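Local coordinates for protein undecaprenyl Pyrophosphate Synthase (PDB 2D2R) that probably condenses isopentenyl diphosphate with allylic pyrophosphates in a magnesium-dependent reaction to build undecaprenyl pyrophosphate, at residues V138-S150 with R197-A209. Numbering follows the deposited sequence.
Sequences VLALNYGSKNELS and RLSNFLLWQSSYA
N200 presses its side-chain amide against the N-terminal end of helix 145-158, its CG anti to the backbone N (chi1 -164°), which brings OD1 to the amide of K146 (N to OD1 2.9 Å). Its backbone O takes the amide of S145 (N to O 2.8 Å), while N200 ND2 and the amide of N147 share a water. S145 is the bump that fits between N200 and L203: its OG accepts from the L203 amide (N to OG 3.1 Å), and its CB is pressed against L203 CG at 3.5 Å, tighter than usual carbon contact. On the sheet side, the Y143 and F201 side chains cross at about a right angle, with F201 CA at the Y143 ring edge, and F201 CE1 meets A140 CB at 4.0 Å. L202 CG sits over the centre of one F201 face. Farther along the helix, L149 CD2 rests against W204 CE3. E148 OE1 is gripped from opposite faces of the carboxylate plane by Y143 OH (2.6 Å to OE1) and Q205 NE2 (3.0 Å to OE1); T180 also bonds Q205 NE2. The helix start probably favours N200's two oxygens as acceptors; with the E148 bonds, they tie the loop carrying the predicted substrate-binding R197, L198 and S199 to a helix whose K146 makes a cation-pi contact with W204 of the second subunit.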
loop_
_atom_site.group_PDB
_atom_site.type_symbol
_atom_site.label_atom_id
_atom_site.label_comp_id
_atom_site.label_asym_id
_atom_site.label_seq_id
_atom_site.Cartn_x
_atom_site.Cartn_y
_atom_site.Cartn_z
ATOM N N VAL A 138 -10.010 -13.338 -8.738
ATOM C CA VAL A 138 -9.220 -12.510 -9.609
ATOM C C VAL A 138 -7.777 -12.974 -9.532
ATOM O O VAL A 138 -7.256 -13.181 -8.425
ATOM C CB VAL A 138 -9.293 -11.010 -9.176
ATOM C CG1 VAL A 138 -8.593 -10.128 -10.219
ATOM C CG2 VAL A 138 -10.769 -10.592 -8.958
ATOM N N LEU A 139 -7.151 -13.194 -10.700
ATOM C CA LEU A 139 -5.737 -13.564 -10.700
ATOM C C LEU A 139 -4.943 -12.409 -11.291
ATOM O O LEU A 139 -5.239 -11.887 -12.390
ATOM C CB LEU A 139 -5.431 -14.873 -11.486
ATOM C CG LEU A 139 -5.953 -16.223 -10.919
ATOM C CD1 LEU A 139 -5.403 -17.411 -11.799
ATOM C CD2 LEU A 139 -5.570 -16.413 -9.486
ATOM N N ALA A 140 -3.947 -11.987 -10.523
ATOM C CA ALA A 140 -3.054 -10.928 -10.936
ATOM C C ALA A 140 -1.967 -11.591 -11.771
ATOM O O ALA A 140 -1.181 -12.352 -11.243
ATOM C CB ALA A 140 -2.432 -10.267 -9.703
ATOM N N LEU A 141 -1.943 -11.290 -13.060
ATOM C CA LEU A 141 -0.998 -11.873 -13.989
ATOM C C LEU A 141 -0.163 -10.833 -14.675
ATOM O O LEU A 141 -0.679 -9.943 -15.341
ATOM C CB LEU A 141 -1.779 -12.692 -15.032
ATOM C CG LEU A 141 -2.633 -13.793 -14.416
ATOM C CD1 LEU A 141 -3.664 -14.302 -15.472
ATOM C CD2 LEU A 141 -1.734 -14.968 -13.956
ATOM N N ASN A 142 1.156 -10.955 -14.544
ATOM C CA ASN A 142 2.075 -9.945 -15.097
ATOM C C ASN A 142 1.543 -8.615 -14.541
ATOM O O ASN A 142 1.425 -7.624 -15.249
ATOM C CB ASN A 142 2.033 -9.891 -16.626
ATOM C CG ASN A 142 3.046 -8.977 -17.196
ATOM O OD1 ASN A 142 4.139 -8.776 -16.621
ATOM N ND2 ASN A 142 2.728 -8.392 -18.355
ATOM N N TYR A 143 1.244 -8.642 -13.257
ATOM C CA TYR A 143 0.651 -7.486 -12.565
ATOM C C TYR A 143 1.582 -6.637 -11.721
ATOM O O TYR A 143 2.420 -7.157 -10.976
ATOM C CB TYR A 143 -0.468 -7.972 -11.637
ATOM C CG TYR A 143 -1.132 -6.838 -10.879
ATOM C CD1 TYR A 143 -2.222 -6.134 -11.425
ATOM C CD2 TYR A 143 -0.598 -6.386 -9.667
ATOM C CE1 TYR A 143 -2.763 -4.980 -10.754
ATOM C CE2 TYR A 143 -1.119 -5.251 -9.007
ATOM C CZ TYR A 143 -2.184 -4.550 -9.536
ATOM O OH TYR A 143 -2.639 -3.401 -8.855
ATOM N N GLY A 144 1.379 -5.313 -11.813
ATOM C CA GLY A 144 2.148 -4.400 -10.986
ATOM C C GLY A 144 1.225 -3.219 -10.758
ATOM O O GLY A 144 0.610 -2.770 -11.704
ATOM N N SER A 145 1.134 -2.716 -9.530
ATOM C CA SER A 145 0.258 -1.584 -9.234
ATOM C C SER A 145 0.655 -0.305 -9.921
ATOM O O SER A 145 -0.185 0.392 -10.482
ATOM C CB SER A 145 0.202 -1.453 -7.692
ATOM O OG SER A 145 -0.812 -0.618 -7.315
ATOM N N LYS A 146 1.942 0.055 -9.898
ATOM C CA LYS A 146 2.315 1.259 -10.589
ATOM C C LYS A 146 1.990 1.152 -12.056
ATOM O O LYS A 146 1.559 2.115 -12.666
ATOM C CB LYS A 146 3.796 1.569 -10.421
ATOM C CG LYS A 146 4.104 2.026 -9.048
ATOM C CD LYS A 146 5.594 2.436 -8.980
ATOM C CE LYS A 146 5.904 3.026 -7.566
ATOM N NZ LYS A 146 7.290 3.553 -7.558
ATOM N N ASN A 147 2.216 -0.021 -12.646
ATOM C CA ASN A 147 1.882 -0.200 -14.055
ATOM C C ASN A 147 0.379 -0.116 -14.252
ATOM O O ASN A 147 -0.077 0.501 -15.191
ATOM C CB ASN A 147 2.393 -1.587 -14.567
ATOM C CG ASN A 147 1.881 -1.902 -15.996
ATOM O OD1 ASN A 147 2.424 -1.423 -16.976
ATOM N ND2 ASN A 147 0.838 -2.655 -16.083
ATOM N N GLU A 148 -0.412 -0.730 -13.382
ATOM C CA GLU A 148 -1.866 -0.634 -13.533
ATOM C C GLU A 148 -2.315 0.836 -13.518
ATOM O O GLU A 148 -3.136 1.258 -14.323
ATOM C CB GLU A 148 -2.604 -1.392 -12.435
ATOM C CG GLU A 148 -4.154 -1.373 -12.565
ATOM C CD GLU A 148 -4.865 -1.913 -11.308
ATOM O OE1 GLU A 148 -4.250 -1.926 -10.191
ATOM O OE2 GLU A 148 -6.037 -2.318 -11.438
ATOM N N LEU A 149 -1.770 1.630 -12.595
ATOM C CA LEU A 149 -2.142 3.031 -12.531
ATOM C C LEU A 149 -1.692 3.786 -13.771
ATOM O O LEU A 149 -2.385 4.719 -14.247
ATOM C CB LEU A 149 -1.573 3.674 -11.251
ATOM C CG LEU A 149 -2.419 3.265 -10.025
ATOM C CD1 LEU A 149 -1.594 3.393 -8.699
ATOM C CD2 LEU A 149 -3.705 4.169 -9.981
ATOM N N SER A 150 -0.528 3.405 -14.306
ATOM C CA SER A 150 -0.008 4.036 -15.507
ATOM C C SER A 150 -0.945 3.759 -16.660
ATOM O O SER A 150 -1.164 4.615 -17.481
ATOM C CB SER A 150 1.361 3.447 -15.875
ATOM O OG SER A 150 2.305 3.817 -14.893
ATOM N N ARG A 197 5.942 -6.543 3.236
ATOM C CA ARG A 197 6.077 -5.468 2.199
ATOM C C ARG A 197 4.844 -5.631 1.317
ATOM O O ARG A 197 4.359 -6.763 1.224
ATOM C CB ARG A 197 7.302 -5.746 1.298
ATOM C CG ARG A 197 8.683 -5.398 1.890
ATOM C CD ARG A 197 9.789 -5.439 0.781
ATOM N NE ARG A 197 9.847 -6.746 0.153
ATOM C CZ ARG A 197 10.366 -7.825 0.733
ATOM N NH1 ARG A 197 10.897 -7.743 1.953
ATOM N NH2 ARG A 197 10.326 -8.995 0.113
ATOM N N LEU A 198 4.378 -4.571 0.623
ATOM C CA LEU A 198 3.178 -4.711 -0.239
ATOM C C LEU A 198 3.570 -5.266 -1.608
ATOM O O LEU A 198 2.737 -5.824 -2.341
ATOM C CB LEU A 198 2.522 -3.366 -0.511
ATOM C CG LEU A 198 2.204 -2.663 0.780
ATOM C CD1 LEU A 198 1.925 -1.161 0.454
ATOM C CD2 LEU A 198 1.003 -3.322 1.391
ATOM N N SER A 199 4.831 -5.056 -1.953
ATOM C CA SER A 199 5.329 -5.495 -3.235
ATOM C C SER A 199 4.535 -5.049 -4.449
ATOM O O SER A 199 4.238 -5.871 -5.331
ATOM C CB SER A 199 5.479 -7.028 -3.216
ATOM O OG SER A 199 6.635 -7.326 -2.434
ATOM N N ASN A 200 4.194 -3.764 -4.509
ATOM C CA ASN A 200 3.532 -3.187 -5.704
ATOM C C ASN A 200 2.242 -3.939 -6.107
ATOM O O ASN A 200 1.971 -4.155 -7.269
ATOM C CB ASN A 200 4.578 -3.231 -6.816
ATOM C CG ASN A 200 4.242 -2.356 -7.985
ATOM O OD1 ASN A 200 3.559 -1.347 -7.870
ATOM N ND2 ASN A 200 4.707 -2.775 -9.168
ATOM N N PHE A 201 1.492 -4.358 -5.111
ATOM C CA PHE A 201 0.255 -5.088 -5.300
ATOM C C PHE A 201 -0.954 -4.361 -4.741
ATOM O O PHE A 201 -1.060 -4.111 -3.512
ATOM C CB PHE A 201 0.416 -6.457 -4.622
ATOM C CG PHE A 201 -0.798 -7.379 -4.713
ATOM C CD1 PHE A 201 -1.302 -7.778 -5.943
ATOM C CD2 PHE A 201 -1.388 -7.893 -3.558
ATOM C CE1 PHE A 201 -2.399 -8.710 -6.024
ATOM C CE2 PHE A 201 -2.466 -8.805 -3.620
ATOM C CZ PHE A 201 -2.963 -9.215 -4.862
ATOM N N LEU A 202 -1.879 -4.031 -5.634
ATOM C CA LEU A 202 -3.158 -3.418 -5.263
ATOM C C LEU A 202 -2.952 -2.265 -4.275
ATOM O O LEU A 202 -3.650 -2.171 -3.274
ATOM C CB LEU A 202 -4.069 -4.475 -4.608
ATOM C CG LEU A 202 -4.459 -5.682 -5.506
ATOM C CD1 LEU A 202 -5.427 -6.651 -4.727
ATOM C CD2 LEU A 202 -5.112 -5.136 -6.728
ATOM N N LEU A 203 -2.038 -1.370 -4.597
ATOM C CA LEU A 203 -1.730 -0.238 -3.686
ATOM C C LEU A 203 -2.958 0.671 -3.508
ATOM O O LEU A 203 -3.385 0.992 -2.397
ATOM C CB LEU A 203 -0.544 0.516 -4.240
ATOM C CG LEU A 203 0.740 -0.317 -4.441
ATOM C CD1 LEU A 203 1.860 0.509 -5.151
ATOM C CD2 LEU A 203 1.259 -0.711 -3.100
ATOM N N TRP A 204 -3.563 1.034 -4.621
ATOM C CA TRP A 204 -4.732 1.883 -4.611
ATOM C C TRP A 204 -5.905 1.211 -3.954
ATOM O O TRP A 204 -6.543 1.812 -3.105
ATOM C CB TRP A 204 -5.077 2.275 -6.044
ATOM C CG TRP A 204 -6.334 3.113 -6.187
ATOM C CD1 TRP A 204 -7.663 2.677 -6.098
ATOM C CD2 TRP A 204 -6.395 4.490 -6.529
ATOM N NE1 TRP A 204 -8.510 3.719 -6.371
ATOM C CE2 TRP A 204 -7.759 4.835 -6.650
ATOM C CE3 TRP A 204 -5.419 5.476 -6.761
ATOM C CZ2 TRP A 204 -8.171 6.126 -6.988
ATOM C CZ3 TRP A 204 -5.821 6.738 -7.094
ATOM C CH2 TRP A 204 -7.193 7.061 -7.210
ATOM N N GLN A 205 -6.164 -0.045 -4.313
ATOM C CA GLN A 205 -7.327 -0.750 -3.800
ATOM C C GLN A 205 -7.266 -1.170 -2.349
ATOM O O GLN A 205 -8.269 -1.452 -1.776
ATOM C CB GLN A 205 -7.634 -2.005 -4.680
ATOM C CG GLN A 205 -7.767 -1.603 -6.176
ATOM C CD GLN A 205 -6.461 -1.584 -7.011
ATOM O OE1 GLN A 205 -5.358 -1.369 -6.491
ATOM N NE2 GLN A 205 -6.607 -1.755 -8.366
ATOM N N SER A 206 -6.067 -1.207 -1.782
ATOM C CA SER A 206 -5.876 -1.626 -0.401
ATOM C C SER A 206 -5.599 -0.389 0.487
ATOM O O SER A 206 -5.074 -0.561 1.564
ATOM C CB SER A 206 -4.666 -2.597 -0.344
ATOM O OG SER A 206 -4.807 -3.674 -1.307
ATOM N N SER A 207 -5.970 0.819 0.059
ATOM C CA SER A 207 -5.640 2.016 0.856
ATOM C C SER A 207 -6.136 1.943 2.302
ATOM O O SER A 207 -5.559 2.583 3.212
ATOM C CB SER A 207 -6.210 3.282 0.200
ATOM O OG SER A 207 -7.630 3.161 0.135
ATOM N N TYR A 208 -7.206 1.184 2.515
ATOM C CA TYR A 208 -7.732 1.045 3.879
ATOM C C TYR A 208 -7.920 -0.381 4.343
ATOM O O TYR A 208 -8.582 -0.679 5.366
ATOM C CB TYR A 208 -9.028 1.856 4.045
ATOM C CG TYR A 208 -8.803 3.380 4.101
ATOM C CD1 TYR A 208 -8.421 4.030 5.295
ATOM C CD2 TYR A 208 -9.013 4.167 2.961
ATOM C CE1 TYR A 208 -8.249 5.445 5.334
ATOM C CE2 TYR A 208 -8.852 5.559 3.001
ATOM C CZ TYR A 208 -8.468 6.173 4.178
ATOM O OH TYR A 208 -8.278 7.552 4.136
ATOM N N ALA A 209 -7.269 -1.273 3.649
ATOM C CA ALA A 209 -7.359 -2.678 4.031
ATOM C C ALA A 209 -6.625 -2.993 5.324
ATOM O O ALA A 209 -5.585 -2.386 5.661
ATOM C CB ALA A 209 -6.764 -3.551 2.940
HETATM O O HOH W 1 4.383 -1.638 -11.917
#